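Long-range contact in beta-galactosidase (Trichoderma reesei, PDB 3OG2), which probably hydrolyses terminal non-reducing beta-D-galactose residues in beta-D-galactosides, as a family 35 glycoside hydrolase built on a TIM barrel: residues A[40-50]-A[70-81]. Residues are numbered along the deposited sequence; the frame is centred on the assembly and turned at random. Where two conformers were deposited one is given.
Sequences VVIFSGEVHPF and FNTVSFYVDWAL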
loop_
_atom_site.group_PDB
_atom_site.type_symbol
_atom_site.label_atom_id
_atom_site.label_comp_id
_atom_site.label_asym_id
_atom_site.label_seq_id
_atom_site.Cartn_x
_atom_site.Cartn_y
_atom_site.Cartn_z
ATOM N N VAL A 40 2.319 24.373 5.620
ATOM C CA VAL A 40 1.410 23.345 5.092
ATOM C C VAL A 40 1.290 22.234 6.117
ATOM O O VAL A 40 2.236 21.958 6.865
ATOM C CB VAL A 40 1.899 22.870 3.725
ATOM C CG1 VAL A 40 3.338 22.306 3.787
ATOM C CG2 VAL A 40 0.970 21.815 3.106
ATOM N N VAL A 41 0.134 21.590 6.169
ATOM C CA VAL A 41 -0.029 20.314 6.830
ATOM C C VAL A 41 0.283 19.275 5.766
ATOM O O VAL A 41 -0.467 19.204 4.756
ATOM C CB VAL A 41 -1.438 20.111 7.404
ATOM C CG1 VAL A 41 -1.584 18.671 7.953
ATOM C CG2 VAL A 41 -1.755 21.129 8.464
ATOM N N ILE A 42 1.354 18.508 5.907
ATOM C CA ILE A 42 1.637 17.415 4.962
ATOM C C ILE A 42 0.750 16.234 5.351
ATOM O O ILE A 42 0.837 15.697 6.469
ATOM C CB ILE A 42 3.118 17.033 5.012
ATOM C CG1 ILE A 42 4.005 18.183 4.515
ATOM C CG2 ILE A 42 3.355 15.719 4.268
ATOM C CD1 ILE A 42 3.753 18.511 3.043
ATOM N N PHE A 43 -0.120 15.862 4.442
ATOM C CA PHE A 43 -1.040 14.724 4.655
ATOM C C PHE A 43 -0.744 13.823 3.468
ATOM O O PHE A 43 -1.007 14.205 2.322
ATOM C CB PHE A 43 -2.485 15.201 4.725
ATOM C CG PHE A 43 -3.403 14.267 5.543
ATOM C CD1 PHE A 43 -3.069 12.980 5.954
ATOM C CD2 PHE A 43 -4.665 14.751 5.882
ATOM C CE1 PHE A 43 -3.953 12.164 6.675
ATOM C CE2 PHE A 43 -5.540 13.940 6.613
ATOM C CZ PHE A 43 -5.215 12.660 7.013
ATOM N N SER A 44 -0.165 12.669 3.736
ATOM C CA SER A 44 0.483 11.799 2.758
ATOM C C SER A 44 -0.076 10.409 2.777
ATOM O O SER A 44 -0.513 9.962 3.848
ATOM C CB SER A 44 1.985 11.785 3.139
ATOM O OG SER A 44 2.715 10.938 2.243
ATOM N N GLY A 45 -0.003 9.760 1.633
ATOM C CA GLY A 45 -0.418 8.367 1.550
ATOM C C GLY A 45 0.740 7.508 1.052
ATOM O O GLY A 45 1.412 7.930 0.102
ATOM N N GLU A 46 0.902 6.317 1.542
ATOM C CA GLU A 46 1.965 5.439 1.097
ATOM C C GLU A 46 1.541 4.651 -0.161
ATOM O O GLU A 46 0.452 4.056 -0.162
ATOM C CB GLU A 46 2.298 4.403 2.192
ATOM C CG GLU A 46 3.572 3.661 1.883
ATOM C CD GLU A 46 4.854 4.297 2.347
ATOM O OE1 GLU A 46 4.854 5.403 2.967
ATOM O OE2 GLU A 46 5.937 3.683 2.091
ATOM N N VAL A 47 2.427 4.674 -1.156
ATOM C CA VAL A 47 2.266 3.956 -2.438
ATOM C C VAL A 47 3.623 3.387 -2.815
ATOM O O VAL A 47 4.598 4.118 -2.730
ATOM C CB VAL A 47 1.783 4.891 -3.551
ATOM C CG1 VAL A 47 1.709 4.149 -4.900
ATOM C CG2 VAL A 47 0.442 5.535 -3.201
ATOM N N HIS A 48 3.671 2.133 -3.230
ATOM C CA HIS A 48 4.978 1.530 -3.561
ATOM C C HIS A 48 5.013 1.274 -5.046
ATOM O O HIS A 48 4.282 0.431 -5.539
ATOM C CB HIS A 48 5.181 0.217 -2.828
ATOM C CG HIS A 48 5.274 0.448 -1.334
ATOM N ND1 HIS A 48 5.179 -0.544 -0.430
ATOM C CD2 HIS A 48 5.496 1.629 -0.681
ATOM C CE1 HIS A 48 5.312 0.025 0.788
ATOM N NE2 HIS A 48 5.496 1.332 0.664
ATOM N N PRO A 49 5.816 2.022 -5.810
ATOM C CA PRO A 49 5.757 1.924 -7.283
ATOM C C PRO A 49 6.012 0.509 -7.758
ATOM O O PRO A 49 5.424 0.082 -8.760
ATOM C CB PRO A 49 6.822 2.904 -7.769
ATOM C CG PRO A 49 7.626 3.289 -6.592
ATOM C CD PRO A 49 6.757 3.073 -5.359
ATOM N N PHE A 50 6.888 -0.229 -7.067
ATOM C CA PHE A 50 7.192 -1.573 -7.547
ATOM C C PHE A 50 6.079 -2.574 -7.327
ATOM O O PHE A 50 6.184 -3.687 -7.866
ATOM C CB PHE A 50 8.506 -2.045 -6.870
ATOM C CG PHE A 50 8.456 -1.978 -5.357
ATOM C CD1 PHE A 50 7.909 -3.030 -4.626
ATOM C CD2 PHE A 50 8.971 -0.847 -4.696
ATOM C CE1 PHE A 50 7.822 -2.991 -3.233
ATOM C CE2 PHE A 50 8.852 -0.815 -3.309
ATOM C CZ PHE A 50 8.281 -1.846 -2.578
ATOM N N PHE A 70 -5.210 14.945 0.162
ATOM C CA PHE A 70 -3.765 14.771 0.473
ATOM C C PHE A 70 -2.913 15.618 -0.475
ATOM O O PHE A 70 -3.353 15.926 -1.582
ATOM C CB PHE A 70 -3.400 13.317 0.284
ATOM C CG PHE A 70 -3.871 12.397 1.437
ATOM C CD1 PHE A 70 -4.879 12.759 2.334
ATOM C CD2 PHE A 70 -3.246 11.158 1.554
ATOM C CE1 PHE A 70 -5.232 11.861 3.333
ATOM C CE2 PHE A 70 -3.590 10.243 2.591
ATOM C CZ PHE A 70 -4.610 10.619 3.475
ATOM N N ASN A 71 -1.685 15.927 -0.009
ATOM C CA ASN A 71 -0.774 16.700 -0.873
ATOM C C ASN A 71 0.486 15.936 -1.190
ATOM O O ASN A 71 1.290 16.422 -2.014
ATOM C CB ASN A 71 -0.420 18.063 -0.264
ATOM C CG ASN A 71 -0.099 17.945 1.212
ATOM O OD1 ASN A 71 0.498 16.983 1.677
ATOM N ND2 ASN A 71 -0.565 18.949 1.958
ATOM N N THR A 72 0.650 14.733 -0.621
ATOM C CA THR A 72 1.936 14.023 -0.661
ATOM C C THR A 72 1.701 12.530 -0.771
ATOM O O THR A 72 0.682 12.010 -0.312
ATOM C CB THR A 72 2.727 14.382 0.595
ATOM O OG1 THR A 72 2.917 15.803 0.689
ATOM C CG2 THR A 72 4.102 13.736 0.656
ATOM N N VAL A 73 2.664 11.876 -1.376
ATOM C CA VAL A 73 2.769 10.422 -1.369
ATOM C C VAL A 73 4.170 10.079 -0.855
ATOM O O VAL A 73 5.156 10.710 -1.237
ATOM C CB VAL A 73 2.506 9.851 -2.777
ATOM C CG1 VAL A 73 3.077 8.443 -2.971
ATOM C CG2 VAL A 73 0.970 9.842 -2.966
ATOM N N SER A 74 4.194 9.030 -0.033
ATOM C CA SER A 74 5.439 8.442 0.442
ATOM C C SER A 74 5.675 7.113 -0.238
ATOM O O SER A 74 4.733 6.349 -0.375
ATOM C CB SER A 74 5.272 8.255 1.964
ATOM O OG SER A 74 6.366 7.532 2.518
ATOM N N PHE A 75 6.928 6.864 -0.673
ATOM C CA PHE A 75 7.167 5.629 -1.408
ATOM C C PHE A 75 8.488 5.011 -1.004
ATOM O O PHE A 75 9.465 5.712 -0.737
ATOM C CB PHE A 75 7.156 5.858 -2.910
ATOM C CG PHE A 75 8.302 6.701 -3.464
ATOM C CD1 PHE A 75 8.295 8.101 -3.409
ATOM C CD2 PHE A 75 9.410 6.061 -4.032
ATOM C CE1 PHE A 75 9.366 8.835 -3.946
ATOM C CE2 PHE A 75 10.458 6.805 -4.580
ATOM C CZ PHE A 75 10.433 8.186 -4.534
ATOM N N TYR A 76 8.514 3.681 -1.024
ATOM C CA TYR A 76 9.748 2.922 -0.906
ATOM C C TYR A 76 10.301 2.656 -2.300
ATOM O O TYR A 76 9.535 2.606 -3.293
ATOM C CB TYR A 76 9.491 1.579 -0.213
ATOM C CG TYR A 76 9.394 1.615 1.297
ATOM C CD1 TYR A 76 10.284 2.350 2.112
ATOM C CD2 TYR A 76 8.424 0.799 1.899
ATOM C CE1 TYR A 76 10.151 2.294 3.514
ATOM C CE2 TYR A 76 8.306 0.752 3.279
ATOM C CZ TYR A 76 9.171 1.499 4.066
ATOM O OH TYR A 76 8.996 1.427 5.422
ATOM N N VAL A 77 11.604 2.370 -2.325
ATOM C CA VAL A 77 12.249 1.729 -3.484
ATOM C C VAL A 77 12.810 0.408 -3.001
ATOM O O VAL A 77 13.389 0.376 -1.887
ATOM C CB VAL A 77 13.362 2.594 -4.083
ATOM C CG1 VAL A 77 13.925 1.892 -5.317
ATOM C CG2 VAL A 77 12.883 4.001 -4.383
ATOM N N ASP A 78 12.627 -0.673 -3.762
ATOM C CA ASP A 78 13.074 -2.004 -3.358
ATOM C C ASP A 78 14.369 -2.343 -4.068
ATOM O O ASP A 78 14.387 -2.670 -5.276
ATOM C CB ASP A 78 11.943 -2.994 -3.702
ATOM C CG ASP A 78 12.241 -4.388 -3.261
ATOM O OD1 ASP A 78 13.329 -4.723 -2.759
ATOM O OD2 ASP A 78 11.299 -5.262 -3.416
ATOM N N TRP A 79 15.471 -2.297 -3.313
ATOM C CA TRP A 79 16.814 -2.534 -3.864
ATOM C C TRP A 79 16.870 -3.891 -4.559
ATOM O O TRP A 79 17.499 -4.011 -5.630
ATOM C CB TRP A 79 17.786 -2.441 -2.663
ATOM C CG TRP A 79 19.219 -2.749 -2.931
ATOM C CD1 TRP A 79 19.912 -2.883 -4.134
ATOM C CD2 TRP A 79 20.197 -2.974 -1.899
ATOM N NE1 TRP A 79 21.226 -3.171 -3.885
ATOM C CE2 TRP A 79 21.434 -3.236 -2.525
ATOM C CE3 TRP A 79 20.137 -2.980 -0.509
ATOM C CZ2 TRP A 79 22.592 -3.497 -1.810
ATOM C CZ3 TRP A 79 21.274 -3.238 0.215
ATOM C CH2 TRP A 79 22.489 -3.497 -0.444
ATOM N N ALA A 80 16.266 -4.918 -3.989
ATOM C CA ALA A 80 16.363 -6.285 -4.524
ATOM C C ALA A 80 15.869 -6.350 -5.979
ATOM O O ALA A 80 16.306 -7.236 -6.713
ATOM C CB ALA A 80 15.540 -7.250 -3.672
ATOM N N LEU A 81 14.968 -5.431 -6.387
ATOM C CA LEU A 81 14.514 -5.440 -7.806
ATOM C C LEU A 81 15.442 -4.690 -8.737
ATOM O O LEU A 81 15.358 -4.942 -9.948
ATOM C CB LEU A 81 13.100 -4.822 -7.862
ATOM C CG LEU A 81 12.017 -5.708 -7.178
ATOM C CD1 LEU A 81 10.723 -4.894 -7.093
ATOM C CD2 LEU A 81 11.820 -6.986 -7.955
#
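The side-chain amide of Asn71, just ahead of strand 72-76, extends the pairing with strand 38-47, bonding the backbone of Val41 and Phe43 much as a further strand residue would. Its ND2 gives a nearly straight bond (168°) to Val41 O at 2.8 Å, with the acceptor in the amide plane, and its OD1 receives Phe43 N at 3.0 Å. Thr72 OG1 donates to the same OD1 from the other face of the amide, fixing the group's rotation; chi1 of 44° sets CG between backbone N and carbonyl carbon, which brings the amide alongside the backbone of Val41 to Phe43. With an alanine here, Val41 O and Phe43 N would probably lose these partners and Thr72 OG1 its acceptor, fraying this end of the pairing. From Asn71 N to Phe43 O the ladder runs on through Gly45 N to Thr72 O, Ser74 N to Gly45 O and Val47 N to Ser74 O. Beside it the Phe43 and Phe70 rings form an offset stack, centroids 4.3 Å apart, with Phe70 CE1 over the centre of Phe43.

On the Ser44 and Thr72 face, Ser74 OG donates to Glu46 OE1 (2.6 Å) from above the carboxylate plane, an oxygen that Asn320 also bonds. Glu46 OE2 takes His48 NE2 at 2.8 Å on its anti lone pair, forms a salt bridge with Arg114, and sits over the rim of the ring of Tyr76, a galactose-binding residue whose OH bonds Asn179. Farther along, Asp78 CB lies over the centre of the Phe50 ring, a CH-pi contact 3.7 Å from its centroid.

This is a beta-alpha-beta unit of the TIM barrel: helix 58-66 packs on Val47, Phe70 and Val73, while strands 318-321 and 110-116 flank the pair.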